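Local coordinates for protein endolytic peptidoglycan transglycosylase RlpA (PDB 6I05) that cleaves peptidoglycan as a lytic transglycosylase preferring glycan strands stripped of stem peptides, and carries a SPOR domain that recognises such denuded glycan during cell division, at residues A[8-13]-A[42-47]; A[26-31]-A[47-52]. All blocks are in the same frame, centred on the assembly; numbering follows the deposited sequence.

Contact 1 of 2, residues A[8-13]-A[42-47]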
loop_
_atom_site.group_PDB
_atom_site.type_symbol
_atom_site.label_atom_id
_atom_site.label_comp_id
_atom_site.label_asym_id
_atom_site.label_seq_id
_atom_site.Cartn_x
_atom_site.Cartn_y
_atom_site.Cartn_z
ATOM N N VAL A 8 -2.690 1.029 -0.325
ATOM C CA VAL A 8 -3.088 0.739 -1.692
ATOM C C VAL A 8 -4.263 -0.234 -1.770
ATOM O O VAL A 8 -5.006 -0.215 -2.759
ATOM C CB VAL A 8 -1.889 0.239 -2.526
ATOM C CG1 VAL A 8 -2.252 0.099 -3.999
ATOM C CG2 VAL A 8 -0.703 1.189 -2.358
ATOM N N GLY A 9 -4.452 -1.077 -0.766
ATOM C CA GLY A 9 -5.592 -1.969 -0.723
ATOM C C GLY A 9 -5.690 -2.578 0.653
ATOM O O GLY A 9 -4.780 -2.467 1.478
ATOM N N ALA A 10 -6.811 -3.240 0.887
ATOM C CA ALA A 10 -7.042 -3.944 2.135
ATOM C C ALA A 10 -7.897 -5.154 1.797
ATOM O O ALA A 10 -8.879 -5.025 1.061
ATOM C CB ALA A 10 -7.754 -3.035 3.142
ATOM N N PHE A 11 -7.507 -6.320 2.304
ATOM C CA PHE A 11 -8.054 -7.584 1.835
ATOM C C PHE A 11 -8.347 -8.504 3.007
ATOM O O PHE A 11 -7.610 -8.532 3.991
ATOM C CB PHE A 11 -7.058 -8.307 0.918
ATOM C CG PHE A 11 -6.618 -7.487 -0.256
ATOM C CD1 PHE A 11 -5.505 -6.666 -0.164
ATOM C CD2 PHE A 11 -7.321 -7.530 -1.451
ATOM C CE1 PHE A 11 -5.101 -5.899 -1.244
ATOM C CE2 PHE A 11 -6.918 -6.764 -2.538
ATOM C CZ PHE A 11 -5.805 -5.950 -2.430
ATOM N N ALA A 12 -9.418 -9.290 2.872
ATOM C CA ALA A 12 -9.667 -10.380 3.808
ATOM C C ALA A 12 -8.751 -11.570 3.542
ATOM O O ALA A 12 -8.391 -12.294 4.478
ATOM C CB ALA A 12 -11.132 -10.815 3.727
ATOM N N ASN A 13 -8.359 -11.780 2.286
ATOM C CA ASN A 13 -7.548 -12.931 1.903
ATOM C C ASN A 13 -6.075 -12.546 1.933
ATOM O O ASN A 13 -5.677 -11.619 1.214
ATOM C CB ASN A 13 -7.940 -13.388 0.502
ATOM C CG ASN A 13 -6.945 -14.363 -0.111
ATOM O OD1 ASN A 13 -6.229 -15.080 0.590
ATOM N ND2 ASN A 13 -6.908 -14.402 -1.438
ATOM N N GLN A 42 -13.078 -9.860 11.896
ATOM C CA GLN A 42 -12.302 -10.562 10.888
ATOM C C GLN A 42 -10.929 -9.924 10.821
ATOM O O GLN A 42 -10.694 -8.865 11.399
ATOM C CB GLN A 42 -12.964 -10.469 9.508
ATOM C CG GLN A 42 -14.381 -11.012 9.442
ATOM C CD GLN A 42 -14.942 -10.981 8.034
ATOM O OE1 GLN A 42 -14.219 -10.712 7.073
ATOM N NE2 GLN A 42 -16.234 -11.262 7.903
ATOM N N ILE A 43 -10.025 -10.561 10.103
ATOM C CA ILE A 43 -8.702 -9.992 9.885
ATOM C C ILE A 43 -8.729 -9.185 8.598
ATOM O O ILE A 43 -9.239 -9.648 7.571
ATOM C CB ILE A 43 -7.620 -11.081 9.829
ATOM C CG1 ILE A 43 -7.672 -11.959 11.083
ATOM C CG2 ILE A 43 -6.235 -10.435 9.687
ATOM C CD1 ILE A 43 -7.644 -11.168 12.359
ATOM N N LEU A 44 -8.183 -7.973 8.653
ATOM C CA LEU A 44 -8.065 -7.104 7.493
ATOM C C LEU A 44 -6.584 -6.896 7.224
ATOM O O LEU A 44 -5.857 -6.413 8.098
ATOM C CB LEU A 44 -8.741 -5.762 7.769
ATOM C CG LEU A 44 -8.815 -4.825 6.565
ATOM C CD1 LEU A 44 -9.682 -5.426 5.462
ATOM C CD2 LEU A 44 -9.318 -3.446 6.987
ATOM N N HIS A 45 -6.140 -7.268 6.023
ATOM C CA HIS A 45 -4.735 -7.186 5.630
ATOM C C HIS A 45 -4.550 -5.942 4.770
ATOM O O HIS A 45 -4.942 -5.928 3.600
ATOM C CB HIS A 45 -4.333 -8.431 4.840
ATOM C CG HIS A 45 -4.551 -9.707 5.583
ATOM N ND1 HIS A 45 -3.720 -10.120 6.602
ATOM C CD2 HIS A 45 -5.500 -10.663 5.456
ATOM C CE1 HIS A 45 -4.149 -11.276 7.073
ATOM N NE2 HIS A 45 -5.231 -11.623 6.401
ATOM N N ARG A 46 -3.945 -4.904 5.338
ATOM C CA ARG A 46 -3.777 -3.624 4.658
ATOM C C ARG A 46 -2.405 -3.565 4.014
ATOM O O ARG A 46 -1.396 -3.819 4.673
ATOM C CB ARG A 46 -3.939 -2.476 5.654
ATOM C CG ARG A 46 -5.261 -2.622 6.405
ATOM C CD ARG A 46 -5.432 -1.740 7.601
ATOM N NE ARG A 46 -4.339 -1.840 8.557
ATOM C CZ ARG A 46 -4.250 -1.042 9.607
ATOM N NH1 ARG A 46 -5.207 -0.146 9.819
ATOM N NH2 ARG A 46 -3.212 -1.116 10.420
ATOM N N VAL A 47 -2.366 -3.231 2.731
ATOM C CA VAL A 47 -1.114 -3.166 1.988
ATOM C C VAL A 47 -0.678 -1.712 1.929
ATOM O O VAL A 47 -1.401 -0.862 1.392
ATOM C CB VAL A 47 -1.259 -3.769 0.584
ATOM C CG1 VAL A 47 0.070 -3.708 -0.155
ATOM C CG2 VAL A 47 -1.759 -5.208 0.672
HETATM O O HOH W 1 -9.916 -12.256 6.996
HETATM O O HOH W 2 -6.856 -13.940 7.128
#

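Contact 2 of 2, residues A[26-31]-A[47-52]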
loop_
_atom_site.group_PDB
_atom_site.type_symbol
_atom_site.label_atom_id
_atom_site.label_comp_id
_atom_site.label_asym_id
_atom_site.label_seq_id
_atom_site.Cartn_x
_atom_site.Cartn_y
_atom_site.Cartn_z
ATOM N N GLY A 26 7.465 -3.874 -7.758
ATOM C CA GLY A 26 7.934 -3.597 -9.098
ATOM C C GLY A 26 7.685 -2.195 -9.596
ATOM O O GLY A 26 8.154 -1.837 -10.680
ATOM N N VAL A 27 6.977 -1.377 -8.822
ATOM C CA VAL A 27 6.626 -0.033 -9.260
ATOM C C VAL A 27 7.167 1.063 -8.354
ATOM O O VAL A 27 7.248 2.222 -8.795
ATOM C CB VAL A 27 5.106 0.136 -9.479
ATOM C CG1 VAL A 27 4.587 -0.923 -10.438
ATOM C CG2 VAL A 27 4.360 0.081 -8.158
ATOM N N THR A 28 7.577 0.756 -7.123
ATOM C CA THR A 28 8.158 1.730 -6.211
ATOM C C THR A 28 9.374 1.115 -5.542
ATOM O O THR A 28 9.446 -0.102 -5.352
ATOM C CB THR A 28 7.161 2.168 -5.112
ATOM O OG1 THR A 28 7.795 3.098 -4.219
ATOM C CG2 THR A 28 6.650 0.966 -4.305
ATOM N N ALA A 29 10.331 1.973 -5.188
ATOM C CA ALA A 29 11.456 1.597 -4.352
ATOM C C ALA A 29 11.178 1.771 -2.863
ATOM O O ALA A 29 11.995 1.340 -2.044
ATOM C CB ALA A 29 12.685 2.423 -4.733
ATOM N N ALA A 30 10.056 2.381 -2.490
ATOM C CA ALA A 30 9.729 2.516 -1.079
ATOM C C ALA A 30 9.398 1.145 -0.486
ATOM O O ALA A 30 8.906 0.257 -1.194
ATOM C CB ALA A 30 8.530 3.440 -0.900
ATOM N N PRO A 31 9.650 0.946 0.812
ATOM C CA PRO A 31 9.281 -0.327 1.442
ATOM C C PRO A 31 7.786 -0.560 1.320
ATOM O O PRO A 31 6.986 0.354 1.496
ATOM C CB PRO A 31 9.687 -0.130 2.910
ATOM C CG PRO A 31 10.709 0.950 2.884
ATOM C CD PRO A 31 10.289 1.865 1.772
ATOM N N VAL A 47 -2.366 -3.231 2.731
ATOM C CA VAL A 47 -1.114 -3.166 1.988
ATOM C C VAL A 47 -0.678 -1.712 1.929
ATOM O O VAL A 47 -1.401 -0.862 1.392
ATOM C CB VAL A 47 -1.259 -3.769 0.584
ATOM C CG1 VAL A 47 0.070 -3.708 -0.155
ATOM C CG2 VAL A 47 -1.759 -5.208 0.672
ATOM N N ARG A 48 0.490 -1.421 2.493
ATOM C CA ARG A 48 0.960 -0.063 2.691
ATOM C C ARG A 48 2.382 0.083 2.177
ATOM O O ARG A 48 3.094 -0.899 1.946
ATOM C CB ARG A 48 0.905 0.313 4.173
ATOM C CG ARG A 48 -0.512 0.388 4.678
ATOM C CD ARG A 48 -0.600 0.718 6.140
ATOM N NE ARG A 48 -1.987 1.034 6.460
ATOM C CZ ARG A 48 -2.397 1.574 7.598
ATOM N NH1 ARG A 48 -1.534 1.832 8.568
ATOM N NH2 ARG A 48 -3.682 1.855 7.752
ATOM N N LEU A 49 2.794 1.331 1.995
ATOM C CA LEU A 49 4.183 1.576 1.643
ATOM C C LEU A 49 4.671 2.861 2.289
ATOM O O LEU A 49 3.894 3.776 2.568
ATOM C CB LEU A 49 4.449 1.505 0.143
ATOM C CG LEU A 49 3.706 2.580 -0.609
ATOM C CD1 LEU A 49 4.657 3.687 -0.969
ATOM C CD2 LEU A 49 3.097 2.001 -1.862
ATOM N N GLY A 50 5.968 2.894 2.557
ATOM C CA GLY A 50 6.582 4.006 3.229
ATOM C C GLY A 50 7.602 3.503 4.225
ATOM O O GLY A 50 7.761 2.294 4.407
ATOM N N PRO A 51 8.303 4.422 4.914
ATOM C CA PRO A 51 8.053 5.868 4.898
ATOM C C PRO A 51 8.623 6.575 3.674
ATOM O O PRO A 51 9.783 6.362 3.289
ATOM C CB PRO A 51 8.776 6.358 6.157
ATOM C CG PRO A 51 9.872 5.358 6.377
ATOM C CD PRO A 51 9.317 4.043 5.918
ATOM N N ILE A 52 7.819 7.443 3.080
ATOM C CA ILE A 52 8.235 8.230 1.928
ATOM C C ILE A 52 8.726 9.588 2.419
ATOM O O ILE A 52 8.126 10.199 3.315
ATOM C CB ILE A 52 7.069 8.345 0.930
ATOM C CG1 ILE A 52 6.693 6.951 0.414
ATOM C CG2 ILE A 52 7.430 9.274 -0.206
ATOM C CD1 ILE A 52 5.462 6.929 -0.456
#

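Contact 1 of 2, residues A[8-13]-A[42-47]
Phe11 and His45 form a hydrogen-bonded pair between strands 8-11 and 42-47, which run antiparallel, their axes 163° apart in direction. His45 N donates to Phe11 O at 2.8 Å in a fairly straight bond, whereas the return bond from Phe11 N is more bent and meets His45 O from above the carbonyl plane. Ala10 and Arg46 make the adjoining non-hydrogen-bonded pair, where the CA of Ala10 comes to 3.2 Å from His45 O in a CA-H...O contact. Farther along, Val8 and Gly9 form a classic beta bulge opposite Val47: Val47 N donates to Gly9 O, while Val47 O accepts from Val8 N at 2.9 Å, with this donor nearly in line with the carbonyl. The buried Gly9 N is left without a partner.

Phe11, His45 and Val47 project from one side of the sheet. Because CG of Phe11 lies anti to its carbonyl carbon (chi1 -56°), the ring swings back toward Gly9, with CE1 4.0 Å from Gly9 CA, and the same CE1 edge meets Val47 CG2 at 3.9 Å. The imidazole of His45 presents its CD2 edge to the chain turning off the strand, with CD2 3.5 Å from Ala12 O. One water bridges Ala12 O and Ile43 O, extending the pairing past the last direct bond; a second binds His45 NE2 at 2.9 Å. On the reverse side, Ala10 CB rests against Leu44 CD1 at 3.8 Å.

Helix 14-25, begun by the N-cap Asn13, packs on the Phe11 side through Ala16 and Leu20, and receives Val47 at Leu24. Strand 32-39 flanks 42-47 along its other edge, where Ser36 binds His45 ND1 and Ser35 binds Arg46 NH2.

Contact 2 of 2, residues A[26-31]-A[47-52]
Ala30 directs its methyl group toward strand 47-52, where CB touches Leu49 CD1 at 3.9 Å and, more loosely, Ile52 CG1 at 4.2 Å. CD1 of Leu49 and CG1 of Ile52 thus both meet the methyl of Ala30. Leu49 holds CG between its backbone N and carbonyl carbon (chi1 64°), a crowded position that brings CD1 to Ala30, while its CD2 faces the more distant CG2 of Thr28. In Ile52, CG1 is anti to the carbonyl carbon (chi1 -63°), which turns it to Ala30 CB.

Next to this apolar cluster the loop is tied to the strand by its backbone. Gly50 N donates to Pro31 O at 2.9 Å, lying in the carbonyl plane, and the same oxygen has Leu49 CA 3.1 Å away in a CA-H...O contact, with Leu49 CB equally close. The pyrrolidine of Pro31 lies against the carbonyl of Gly50, CB being 3.4 Å from Gly50 O. Gly50 has a positive phi of 139°, a conformation readily taken by glycine, and a cis peptide follows it before Pro51.

Within the loop, Thr28 OG1 accepts from Ala30 N at 2.9 Å, forming an ST turn. Leu49 and Ile52 also pack on helix 55-67, at Ile65 and Val58. The loop is the helix-to-strand connection of a split beta-alpha-beta unit, strand 42-52 lying between strands 4-11 and 32-39, in the beta-alpha-beta-beta-alpha-beta (RNP-like) fold of SPOR domains.

Contacts 1 and 2 lie at successive parts of strand 42-52 and share Val47, with centres about 16 Å apart on opposite sides of the chain's centre. Their segments alternate along the chain: helix 14-25 leads from 8-13 to the loop 26-31, and strand 32-39 then returns the chain to 42-47. The two packing regions meet directly where Val8 CG2 lies 3.9 Å from Leu49 CD2. Contact 1 pairs two central strands of the sheet, whereas contact 2 fastens the helix-to-strand connection onto one of them. Side chains of contact 1 pack on helix 14-25 and those of contact 2 on helix 55-67, so that each belongs to the framework of the SPOR domain.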